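Phosphatidylinositol-specific phospholipase C (Listeria monocytogenes, PDB 2PLC) belongs to the bacterial phosphatidylinositol-specific phospholipase C family and is built as a TIM-barrel-type alpha/beta protein. Local coordinates at residues I21-Y30 with Q53-R64; N110-Q120 with E157-I166. All coordinates share one frame; numbering follows the deposited sequence.

Following the chain from its N terminus, contact 1 comes first: the strand 20-24 and the turn after it meet the strand 60-65 and the end of the helix 50-55, closing a loop of 22 residues, of which about half are helical. Contact 2 opens only after contact 1 has closed, joining the start of the helix 114-125 to residues 157-166 across 36 intervening residues. The two are thus in series, neither nesting nor crossing. Their centres are about 22 Å apart and they do not touch, yet both reach the same mixed sheet: contact 1 joins the strand 20-24 to it in the buried interior, contact 2 packs a helix on its outside.

Contact 1 (I21-Y30 with Q53-R64)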
loop_
_atom_site.group_PDB
_atom_site.type_symbol
_atom_site.label_atom_id
_atom_site.label_comp_id
_atom_site.label_asym_id
_atom_site.label_seq_id
_atom_site.Cartn_x
_atom_site.Cartn_y
_atom_site.Cartn_z
ATOM N N ILE A 21 4.954 8.088 -2.811
ATOM C CA ILE A 21 5.010 6.652 -3.061
ATOM C C ILE A 21 3.828 6.097 -3.843
ATOM O O ILE A 21 2.680 6.394 -3.521
ATOM C CB ILE A 21 5.093 5.902 -1.713
ATOM C CG1 ILE A 21 6.265 6.445 -0.888
ATOM C CG2 ILE A 21 5.228 4.402 -1.939
ATOM C CD1 ILE A 21 6.267 5.997 0.553
ATOM N N PRO A 22 4.100 5.303 -4.899
ATOM C CA PRO A 22 3.060 4.685 -5.735
ATOM C C PRO A 22 2.596 3.418 -5.017
ATOM O O PRO A 22 3.424 2.649 -4.518
ATOM C CB PRO A 22 3.814 4.293 -7.015
ATOM C CG PRO A 22 5.162 4.976 -6.910
ATOM C CD PRO A 22 5.435 5.009 -5.442
ATOM N N GLY A 23 1.287 3.198 -4.964
ATOM C CA GLY A 23 0.765 2.010 -4.310
ATOM C C GLY A 23 -0.404 1.447 -5.087
ATOM O O GLY A 23 -0.912 2.101 -5.993
ATOM N N THR A 24 -0.827 0.236 -4.747
ATOM C CA THR A 24 -1.955 -0.393 -5.421
ATOM C C THR A 24 -3.063 -0.745 -4.427
ATOM O O THR A 24 -2.795 -1.135 -3.283
ATOM C CB THR A 24 -1.535 -1.682 -6.141
ATOM O OG1 THR A 24 -0.765 -2.492 -5.245
ATOM C CG2 THR A 24 -0.724 -1.375 -7.383
ATOM N N HIS A 25 -4.306 -0.563 -4.861
ATOM C CA HIS A 25 -5.468 -0.879 -4.043
ATOM C C HIS A 25 -5.852 -2.317 -4.374
ATOM O O HIS A 25 -5.878 -2.693 -5.548
ATOM C CB HIS A 25 -6.622 0.075 -4.372
ATOM C CG HIS A 25 -7.951 -0.375 -3.856
ATOM N ND1 HIS A 25 -9.001 -0.697 -4.689
ATOM C CD2 HIS A 25 -8.405 -0.555 -2.593
ATOM C CE1 HIS A 25 -10.043 -1.055 -3.963
ATOM N NE2 HIS A 25 -9.709 -0.978 -2.688
ATOM N N ASP A 26 -6.106 -3.120 -3.341
ATOM C CA ASP A 26 -6.476 -4.527 -3.506
ATOM C C ASP A 26 -5.497 -5.215 -4.462
ATOM O O ASP A 26 -5.871 -5.806 -5.480
ATOM C CB ASP A 26 -7.910 -4.638 -4.019
ATOM C CG ASP A 26 -8.606 -5.889 -3.541
ATOM O OD1 ASP A 26 -7.956 -6.805 -2.982
ATOM O OD2 ASP A 26 -9.831 -5.939 -3.726
ATOM N N THR A 27 -4.229 -5.102 -4.095
ATOM C CA THR A 27 -3.093 -5.634 -4.821
ATOM C C THR A 27 -3.252 -6.986 -5.520
ATOM O O THR A 27 -2.858 -7.131 -6.678
ATOM C CB THR A 27 -1.890 -5.715 -3.869
ATOM O OG1 THR A 27 -1.673 -4.425 -3.269
ATOM C CG2 THR A 27 -0.632 -6.167 -4.620
ATOM N N MET A 28 -3.826 -7.961 -4.814
ATOM C CA MET A 28 -3.985 -9.321 -5.335
ATOM C C MET A 28 -5.167 -9.614 -6.245
ATOM O O MET A 28 -5.282 -10.727 -6.755
ATOM C CB MET A 28 -4.013 -10.327 -4.180
ATOM C CG MET A 28 -2.790 -10.293 -3.287
ATOM S SD MET A 28 -1.247 -10.321 -4.220
ATOM C CE MET A 28 -1.096 -12.085 -4.604
ATOM N N SER A 29 -6.054 -8.643 -6.438
ATOM C CA SER A 29 -7.220 -8.861 -7.282
ATOM C C SER A 29 -6.945 -8.729 -8.782
ATOM O O SER A 29 -7.454 -7.822 -9.449
ATOM C CB SER A 29 -8.364 -7.943 -6.865
ATOM O OG SER A 29 -9.560 -8.319 -7.524
ATOM N N TYR A 30 -6.107 -9.622 -9.293
ATOM C CA TYR A 30 -5.768 -9.665 -10.717
ATOM C C TYR A 30 -5.949 -11.100 -11.188
ATOM O O TYR A 30 -5.681 -11.438 -12.337
ATOM C CB TYR A 30 -4.330 -9.201 -10.976
ATOM C CG TYR A 30 -3.280 -9.956 -10.202
ATOM C CD1 TYR A 30 -2.744 -11.153 -10.690
ATOM C CD2 TYR A 30 -2.820 -9.475 -8.975
ATOM C CE1 TYR A 30 -1.776 -11.850 -9.970
ATOM C CE2 TYR A 30 -1.851 -10.161 -8.247
ATOM C CZ TYR A 30 -1.332 -11.343 -8.746
ATOM O OH TYR A 30 -0.355 -11.997 -8.033
ATOM N N GLN A 53 4.288 -5.725 -10.154
ATOM C CA GLN A 53 4.011 -4.430 -9.537
ATOM C C GLN A 53 5.233 -3.911 -8.785
ATOM O O GLN A 53 5.570 -2.729 -8.870
ATOM C CB GLN A 53 2.832 -4.544 -8.575
ATOM C CG GLN A 53 1.498 -4.834 -9.238
ATOM C CD GLN A 53 0.382 -4.990 -8.227
ATOM O OE1 GLN A 53 0.362 -4.303 -7.204
ATOM N NE2 GLN A 53 -0.547 -5.904 -8.495
ATOM N N LEU A 54 5.908 -4.805 -8.069
ATOM C CA LEU A 54 7.101 -4.429 -7.319
ATOM C C LEU A 54 8.197 -3.971 -8.277
ATOM O O LEU A 54 8.806 -2.927 -8.066
ATOM C CB LEU A 54 7.582 -5.593 -6.449
ATOM C CG LEU A 54 6.615 -6.047 -5.347
ATOM C CD1 LEU A 54 7.236 -7.177 -4.535
ATOM C CD2 LEU A 54 6.261 -4.876 -4.446
ATOM N N GLU A 55 8.421 -4.731 -9.343
ATOM C CA GLU A 55 9.432 -4.363 -10.333
ATOM C C GLU A 55 9.066 -3.077 -11.075
ATOM O O GLU A 55 9.939 -2.401 -11.615
ATOM C CB GLU A 55 9.651 -5.488 -11.347
ATOM C CG GLU A 55 10.341 -6.716 -10.789
ATOM C CD GLU A 55 11.145 -7.464 -11.846
ATOM O OE1 GLU A 55 10.676 -7.571 -13.007
ATOM O OE2 GLU A 55 12.256 -7.940 -11.511
ATOM N N ALA A 56 7.772 -2.755 -11.109
ATOM C CA ALA A 56 7.290 -1.544 -11.768
ATOM C C ALA A 56 7.448 -0.308 -10.875
ATOM O O ALA A 56 7.230 0.821 -11.321
ATOM C CB ALA A 56 5.835 -1.714 -12.182
ATOM N N GLY A 57 7.792 -0.520 -9.609
ATOM C CA GLY A 57 7.972 0.608 -8.713
ATOM C C GLY A 57 6.982 0.733 -7.573
ATOM O O GLY A 57 7.149 1.597 -6.719
ATOM N N ILE A 58 5.951 -0.106 -7.552
ATOM C CA ILE A 58 4.952 -0.064 -6.485
ATOM C C ILE A 58 5.653 -0.398 -5.171
ATOM O O ILE A 58 6.402 -1.369 -5.100
ATOM C CB ILE A 58 3.817 -1.092 -6.737
ATOM C CG1 ILE A 58 3.054 -0.750 -8.022
ATOM C CG2 ILE A 58 2.879 -1.169 -5.542
ATOM C CD1 ILE A 58 2.441 0.633 -8.045
ATOM N N ARG A 59 5.447 0.428 -4.149
ATOM C CA ARG A 59 6.086 0.183 -2.858
ATOM C C ARG A 59 5.090 0.097 -1.719
ATOM O O ARG A 59 5.465 -0.005 -0.553
ATOM C CB ARG A 59 7.144 1.245 -2.553
ATOM C CG ARG A 59 8.380 1.162 -3.431
ATOM C CD ARG A 59 9.139 -0.142 -3.249
ATOM N NE ARG A 59 10.259 -0.221 -4.179
ATOM C CZ ARG A 59 10.192 -0.748 -5.397
ATOM N NH1 ARG A 59 9.050 -1.260 -5.842
ATOM N NH2 ARG A 59 11.260 -0.732 -6.191
ATOM N N TYR A 60 3.815 0.191 -2.061
ATOM C CA TYR A 60 2.759 0.076 -1.074
ATOM C C TYR A 60 1.806 -0.972 -1.607
ATOM O O TYR A 60 1.362 -0.880 -2.755
ATOM C CB TYR A 60 2.013 1.402 -0.899
ATOM C CG TYR A 60 0.718 1.257 -0.128
ATOM C CD1 TYR A 60 0.701 1.309 1.259
ATOM C CD2 TYR A 60 -0.486 1.020 -0.792
ATOM C CE1 TYR A 60 -0.478 1.124 1.974
ATOM C CE2 TYR A 60 -1.669 0.833 -0.092
ATOM C CZ TYR A 60 -1.655 0.887 1.291
ATOM O OH TYR A 60 -2.823 0.702 1.987
ATOM N N ILE A 61 1.521 -1.986 -0.798
ATOM C CA ILE A 61 0.594 -3.030 -1.220
ATOM C C ILE A 61 -0.533 -3.182 -0.217
ATOM O O ILE A 61 -0.382 -2.870 0.961
ATOM C CB ILE A 61 1.300 -4.377 -1.492
ATOM C CG1 ILE A 61 2.036 -4.870 -0.250
ATOM C CG2 ILE A 61 2.270 -4.221 -2.651
ATOM C CD1 ILE A 61 2.762 -6.187 -0.463
ATOM N N ASP A 62 -1.674 -3.633 -0.712
ATOM C CA ASP A 62 -2.879 -3.789 0.085
ATOM C C ASP A 62 -3.300 -5.260 -0.003
ATOM O O ASP A 62 -3.864 -5.699 -1.006
ATOM C CB ASP A 62 -3.926 -2.852 -0.517
ATOM C CG ASP A 62 -5.269 -2.943 0.146
ATOM O OD1 ASP A 62 -5.421 -3.663 1.158
ATOM O OD2 ASP A 62 -6.189 -2.268 -0.366
ATOM N N ILE A 63 -3.015 -6.010 1.056
ATOM C CA ILE A 63 -3.307 -7.440 1.116
ATOM C C ILE A 63 -4.468 -7.775 2.046
ATOM O O ILE A 63 -4.454 -7.426 3.224
ATOM C CB ILE A 63 -2.051 -8.220 1.567
ATOM C CG1 ILE A 63 -0.841 -7.823 0.709
ATOM C CG2 ILE A 63 -2.289 -9.729 1.487
ATOM C CD1 ILE A 63 -0.974 -8.159 -0.756
ATOM N N ARG A 64 -5.470 -8.467 1.509
ATOM C CA ARG A 64 -6.649 -8.851 2.286
ATOM C C ARG A 64 -6.643 -10.370 2.453
ATOM O O ARG A 64 -6.574 -11.102 1.462
ATOM C CB ARG A 64 -7.924 -8.437 1.553
ATOM C CG ARG A 64 -7.844 -7.121 0.789
ATOM C CD ARG A 64 -7.914 -5.921 1.700
ATOM N NE ARG A 64 -7.960 -4.667 0.945
ATOM C CZ ARG A 64 -9.079 -4.051 0.571
ATOM N NH1 ARG A 64 -10.261 -4.573 0.873
ATOM N NH2 ARG A 64 -9.021 -2.894 -0.075
HETATM O O HOH W 1 -11.781 -1.374 -0.771
HETATM O O HOH W 2 -5.351 -7.896 -2.255
#
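T27 OG1 accepts a nearly straight hydrogen bond from the backbone N of D62 at 2.7 Å (N-H...O 174°) and donates in turn to T24 OG1. T24 OG1 donates to Q53 OE1 at 2.9 Å, completing a chain of hydrogen bonds from D62 N through two threonines to Q53. Q53 arrives with an extended chain, and its NE2 donates to T27 O at 3.2 Å, the acceptor lying in the amide plane; M48 O takes a second bond from NE2, so the amide is held at both ends. On D62, OD2 is met from above the carboxylate plane by D26 N (3.1 Å). R64 grips the same carboxylate side-on, NE to OD1 (2.7 Å) and NH2 to OD2, which fixes its rotation. D26 OD1 lies over one face of the guanidinium, acting through charge alone, and a water joins D26 OD1 to M28 N and D62 O. The ring of H25 lies beside D62, its ND1 bonded to D258, and a second water lies between NE2 and R64 NH2. The bond from T24 N to Y60 O (3.2 Å) joins the strands, which run 20° from parallel, and R59 N, just before the second strand, bonds to P22 O (3.0 Å). G23 CA sits at the edge of the Y60 ring. I58 CD1 packs on P22 CB and T24 CG2, and M28 CG on I63 CD1 (3.8 Å). With CG1 beside the backbone N (chi1 -51°) and a second bend at chi2, I63 brings CD1 back to the methionine. G57, with positive phi, forms a Schellman motif after the helix. Neighbouring, nearly parallel strands linked through a helical segment are consistent with the TIM-type barrel to which this family belongs.

Contact 2 (N110-Q120 with E157-I166); sequences NSNDSFDYRIQ and ENHTKKPLVI
The helix 114-120 passes the strand 164-166 at 49°, its axis 9.6 Å away at closest, while N110 in the loop before the helix comes within 5.3 Å of H159, CA to CA. D116 carries the polar link: with CG anti to its N (chi1 -163°), it presents OD2 to K162 NZ in a salt bridge of 3.3 Å, met on the syn side but 35° out of the carboxylate plane. The lysine chain bends at chi2 to get there. D116 OD1 lies 3.7 Å from L164 CD1, a methyl that serves three side chains, since I119 CD1 (3.9 Å) and Q120 CG pack on it. I166 CG1 lies against Q120 CG, and a water bonded to V165 O reaches Q120 OE1 weakly. At the other end the ring of H159 has N112 C at its edge, in plane, its CD2 near S111 C and 3.4 Å from D113 OD1, and T160 CG2 touches the same oxygen. N158 OD1 approaches the edge of the F115 ring. F115 rests on L105 and D107 of the strand 101-107, while L164 and I166 lean on I123 of the helix 114-125 and F171 of the strand 169-174.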
loop_
_atom_site.group_PDB
_atom_site.type_symbol
_atom_site.label_atom_id
_atom_site.label_comp_id
_atom_site.label_asym_id
_atom_site.label_seq_id
_atom_site.Cartn_x
_atom_site.Cartn_y
_atom_site.Cartn_z
ATOM N N ASN A 110 -13.536 -9.211 9.631
ATOM C CA ASN A 110 -13.469 -8.589 10.958
ATOM C C ASN A 110 -14.591 -8.987 11.909
ATOM O O ASN A 110 -15.721 -8.508 11.793
ATOM C CB ASN A 110 -13.417 -7.061 10.838
ATOM C CG ASN A 110 -12.028 -6.546 10.518
ATOM O OD1 ASN A 110 -11.044 -6.963 11.130
ATOM N ND2 ASN A 110 -11.942 -5.628 9.561
ATOM N N SER A 111 -14.259 -9.858 12.858
ATOM C CA SER A 111 -15.213 -10.342 13.852
ATOM C C SER A 111 -14.538 -11.292 14.841
ATOM O O SER A 111 -15.160 -11.741 15.805
ATOM C CB SER A 111 -16.399 -11.044 13.170
ATOM O OG SER A 111 -15.966 -12.078 12.302
ATOM N N ASN A 112 -13.257 -11.575 14.610
ATOM C CA ASN A 112 -12.505 -12.478 15.474
ATOM C C ASN A 112 -11.088 -12.014 15.766
ATOM O O ASN A 112 -10.516 -11.195 15.041
ATOM C CB ASN A 112 -12.439 -13.880 14.859
ATOM C CG ASN A 112 -13.607 -14.754 15.266
ATOM O OD1 ASN A 112 -13.639 -15.287 16.377
ATOM N ND2 ASN A 112 -14.566 -14.924 14.362
ATOM N N ASP A 113 -10.541 -12.543 16.855
ATOM C CA ASP A 113 -9.176 -12.252 17.273
ATOM C C ASP A 113 -8.320 -13.463 16.910
ATOM O O ASP A 113 -7.148 -13.542 17.283
ATOM C CB ASP A 113 -9.106 -12.000 18.785
ATOM C CG ASP A 113 -9.720 -10.665 19.195
ATOM O OD1 ASP A 113 -10.115 -9.872 18.311
ATOM O OD2 ASP A 113 -9.796 -10.406 20.415
ATOM N N SER A 114 -8.927 -14.412 16.198
ATOM C CA SER A 114 -8.247 -15.628 15.760
ATOM C C SER A 114 -7.265 -15.330 14.621
ATOM O O SER A 114 -6.227 -15.986 14.498
ATOM C CB SER A 114 -9.269 -16.687 15.325
ATOM O OG SER A 114 -10.111 -16.211 14.288
ATOM N N PHE A 115 -7.595 -14.326 13.808
ATOM C CA PHE A 115 -6.756 -13.905 12.687
ATOM C C PHE A 115 -5.391 -13.465 13.207
ATOM O O PHE A 115 -4.355 -13.820 12.645
ATOM C CB PHE A 115 -7.422 -12.743 11.934
ATOM C CG PHE A 115 -6.599 -12.198 10.794
ATOM C CD1 PHE A 115 -6.666 -12.776 9.527
ATOM C CD2 PHE A 115 -5.747 -11.109 10.987
ATOM C CE1 PHE A 115 -5.893 -12.281 8.471
ATOM C CE2 PHE A 115 -4.973 -10.610 9.940
ATOM C CZ PHE A 115 -5.048 -11.198 8.678
ATOM N N ASP A 116 -5.412 -12.701 14.293
ATOM C CA ASP A 116 -4.203 -12.190 14.923
ATOM C C ASP A 116 -3.250 -13.323 15.317
ATOM O O ASP A 116 -2.049 -13.248 15.058
ATOM C CB ASP A 116 -4.579 -11.356 16.153
ATOM C CG ASP A 116 -3.448 -10.463 16.626
ATOM O OD1 ASP A 116 -3.129 -9.486 15.915
ATOM O OD2 ASP A 116 -2.885 -10.733 17.712
ATOM N N TYR A 117 -3.797 -14.385 15.905
ATOM C CA TYR A 117 -2.996 -15.532 16.336
ATOM C C TYR A 117 -2.540 -16.417 15.183
ATOM O O TYR A 117 -1.442 -16.973 15.216
ATOM C CB TYR A 117 -3.768 -16.367 17.363
ATOM C CG TYR A 117 -4.093 -15.608 18.631
ATOM C CD1 TYR A 117 -3.088 -14.952 19.351
ATOM C CD2 TYR A 117 -5.405 -15.518 19.099
ATOM C CE1 TYR A 117 -3.383 -14.220 20.503
ATOM C CE2 TYR A 117 -5.713 -14.789 20.251
ATOM C CZ TYR A 117 -4.697 -14.143 20.946
ATOM O OH TYR A 117 -4.995 -13.414 22.078
ATOM N N ARG A 118 -3.386 -16.531 14.164
ATOM C CA ARG A 118 -3.091 -17.353 12.995
ATOM C C ARG A 118 -1.932 -16.852 12.143
ATOM O O ARG A 118 -1.109 -17.649 11.699
ATOM C CB ARG A 118 -4.338 -17.510 12.121
ATOM C CG ARG A 118 -5.372 -18.493 12.657
ATOM C CD ARG A 118 -4.791 -19.899 12.801
ATOM N NE ARG A 118 -4.177 -20.385 11.563
ATOM C CZ ARG A 118 -4.817 -21.058 10.608
ATOM N NH1 ARG A 118 -6.109 -21.343 10.731
ATOM N NH2 ARG A 118 -4.166 -21.438 9.515
ATOM N N ILE A 119 -1.874 -15.542 11.913
ATOM C CA ILE A 119 -0.812 -14.951 11.095
ATOM C C ILE A 119 0.551 -14.907 11.777
ATOM O O ILE A 119 1.574 -14.777 11.105
ATOM C CB ILE A 119 -1.153 -13.507 10.646
ATOM C CG1 ILE A 119 -1.405 -12.615 11.871
ATOM C CG2 ILE A 119 -2.336 -13.515 9.695
ATOM C CD1 ILE A 119 -1.634 -11.157 11.548
ATOM N N GLN A 120 0.561 -15.008 13.105
ATOM C CA GLN A 120 1.805 -14.951 13.877
ATOM C C GLN A 120 2.907 -15.928 13.475
ATOM O O GLN A 120 4.044 -15.514 13.252
ATOM C CB GLN A 120 1.518 -15.043 15.378
ATOM C CG GLN A 120 0.816 -13.810 15.931
ATOM C CD GLN A 120 0.671 -13.829 17.438
ATOM O OE1 GLN A 120 1.328 -14.612 18.130
ATOM N NE2 GLN A 120 -0.189 -12.960 17.959
ATOM N N GLU A 157 -4.629 -4.213 10.189
ATOM C CA GLU A 157 -6.027 -3.830 10.281
ATOM C C GLU A 157 -6.856 -5.063 10.608
ATOM O O GLU A 157 -6.987 -5.977 9.788
ATOM C CB GLU A 157 -6.509 -3.218 8.967
ATOM C CG GLU A 157 -7.965 -2.791 8.990
ATOM C CD GLU A 157 -8.397 -2.077 7.724
ATOM O OE1 GLU A 157 -7.634 -2.079 6.738
ATOM O OE2 GLU A 157 -9.508 -1.508 7.713
ATOM N N ASN A 158 -7.385 -5.098 11.824
ATOM C CA ASN A 158 -8.213 -6.210 12.260
ATOM C C ASN A 158 -9.112 -5.836 13.429
ATOM O O ASN A 158 -9.173 -4.673 13.834
ATOM C CB ASN A 158 -7.362 -7.449 12.587
ATOM C CG ASN A 158 -6.212 -7.150 13.534
ATOM O OD1 ASN A 158 -5.203 -7.854 13.533
ATOM N ND2 ASN A 158 -6.360 -6.110 14.346
ATOM N N HIS A 159 -9.811 -6.839 13.953
ATOM C CA HIS A 159 -10.742 -6.673 15.063
ATOM C C HIS A 159 -10.112 -6.076 16.330
ATOM O O HIS A 159 -10.718 -5.225 16.985
ATOM C CB HIS A 159 -11.402 -8.028 15.367
ATOM C CG HIS A 159 -12.490 -7.964 16.394
ATOM N ND1 HIS A 159 -13.016 -6.776 16.858
ATOM C CD2 HIS A 159 -13.148 -8.947 17.054
ATOM C CE1 HIS A 159 -13.947 -7.029 17.759
ATOM N NE2 HIS A 159 -14.046 -8.340 17.897
ATOM N N THR A 160 -8.888 -6.497 16.648
ATOM C CA THR A 160 -8.184 -6.020 17.839
ATOM C C THR A 160 -7.891 -4.516 17.843
ATOM O O THR A 160 -7.823 -3.899 18.906
ATOM C CB THR A 160 -6.851 -6.776 18.050
ATOM O OG1 THR A 160 -5.899 -6.364 17.062
ATOM C CG2 THR A 160 -7.062 -8.280 17.940
ATOM N N LYS A 161 -7.708 -3.939 16.656
ATOM C CA LYS A 161 -7.413 -2.511 16.508
ATOM C C LYS A 161 -6.150 -2.091 17.247
ATOM O O LYS A 161 -6.093 -1.026 17.861
ATOM C CB LYS A 161 -8.610 -1.657 16.936
ATOM C CG LYS A 161 -9.653 -1.521 15.847
ATOM C CD LYS A 161 -11.058 -1.402 16.405
ATOM C CE LYS A 161 -12.083 -1.343 15.278
ATOM N NZ LYS A 161 -11.975 -2.513 14.351
ATOM N N LYS A 162 -5.144 -2.957 17.189
ATOM C CA LYS A 162 -3.851 -2.714 17.815
ATOM C C LYS A 162 -2.772 -3.376 16.948
ATOM O O LYS A 162 -3.069 -4.287 16.171
ATOM C CB LYS A 162 -3.837 -3.237 19.268
ATOM C CG LYS A 162 -4.194 -4.709 19.465
ATOM C CD LYS A 162 -2.970 -5.617 19.351
ATOM C CE LYS A 162 -3.335 -7.090 19.507
ATOM N NZ LYS A 162 -2.155 -7.982 19.312
ATOM N N PRO A 163 -1.515 -2.892 17.029
ATOM C CA PRO A 163 -0.416 -3.459 16.237
ATOM C C PRO A 163 -0.045 -4.901 16.590
ATOM O O PRO A 163 -0.229 -5.348 17.725
ATOM C CB PRO A 163 0.737 -2.491 16.513
ATOM C CG PRO A 163 0.444 -2.008 17.894
ATOM C CD PRO A 163 -1.039 -1.756 17.838
ATOM N N LEU A 164 0.464 -5.625 15.598
ATOM C CA LEU A 164 0.867 -7.013 15.782
ATOM C C LEU A 164 2.072 -7.124 16.713
ATOM O O LEU A 164 3.157 -6.618 16.415
ATOM C CB LEU A 164 1.207 -7.656 14.434
ATOM C CG LEU A 164 1.586 -9.139 14.486
ATOM C CD1 LEU A 164 0.344 -9.980 14.755
ATOM C CD2 LEU A 164 2.224 -9.551 13.182
ATOM N N VAL A 165 1.865 -7.784 17.847
ATOM C CA VAL A 165 2.930 -7.979 18.820
ATOM C C VAL A 165 3.279 -9.462 18.918
ATOM O O VAL A 165 2.424 -10.294 19.230
ATOM C CB VAL A 165 2.528 -7.459 20.222
ATOM C CG1 VAL A 165 3.686 -7.617 21.186
ATOM C CG2 VAL A 165 2.097 -5.999 20.153
ATOM N N ILE A 166 4.524 -9.790 18.595
ATOM C CA ILE A 166 5.004 -11.165 18.670
ATOM C C ILE A 166 6.197 -11.140 19.617
ATOM O O ILE A 166 7.253 -10.585 19.292
ATOM C CB ILE A 166 5.421 -11.725 17.279
ATOM C CG1 ILE A 166 4.258 -11.606 16.287
ATOM C CG2 ILE A 166 5.823 -13.196 17.397
ATOM C CD1 ILE A 166 4.588 -12.086 14.889
HETATM O O HOH W 3 2.403 -12.804 20.842
#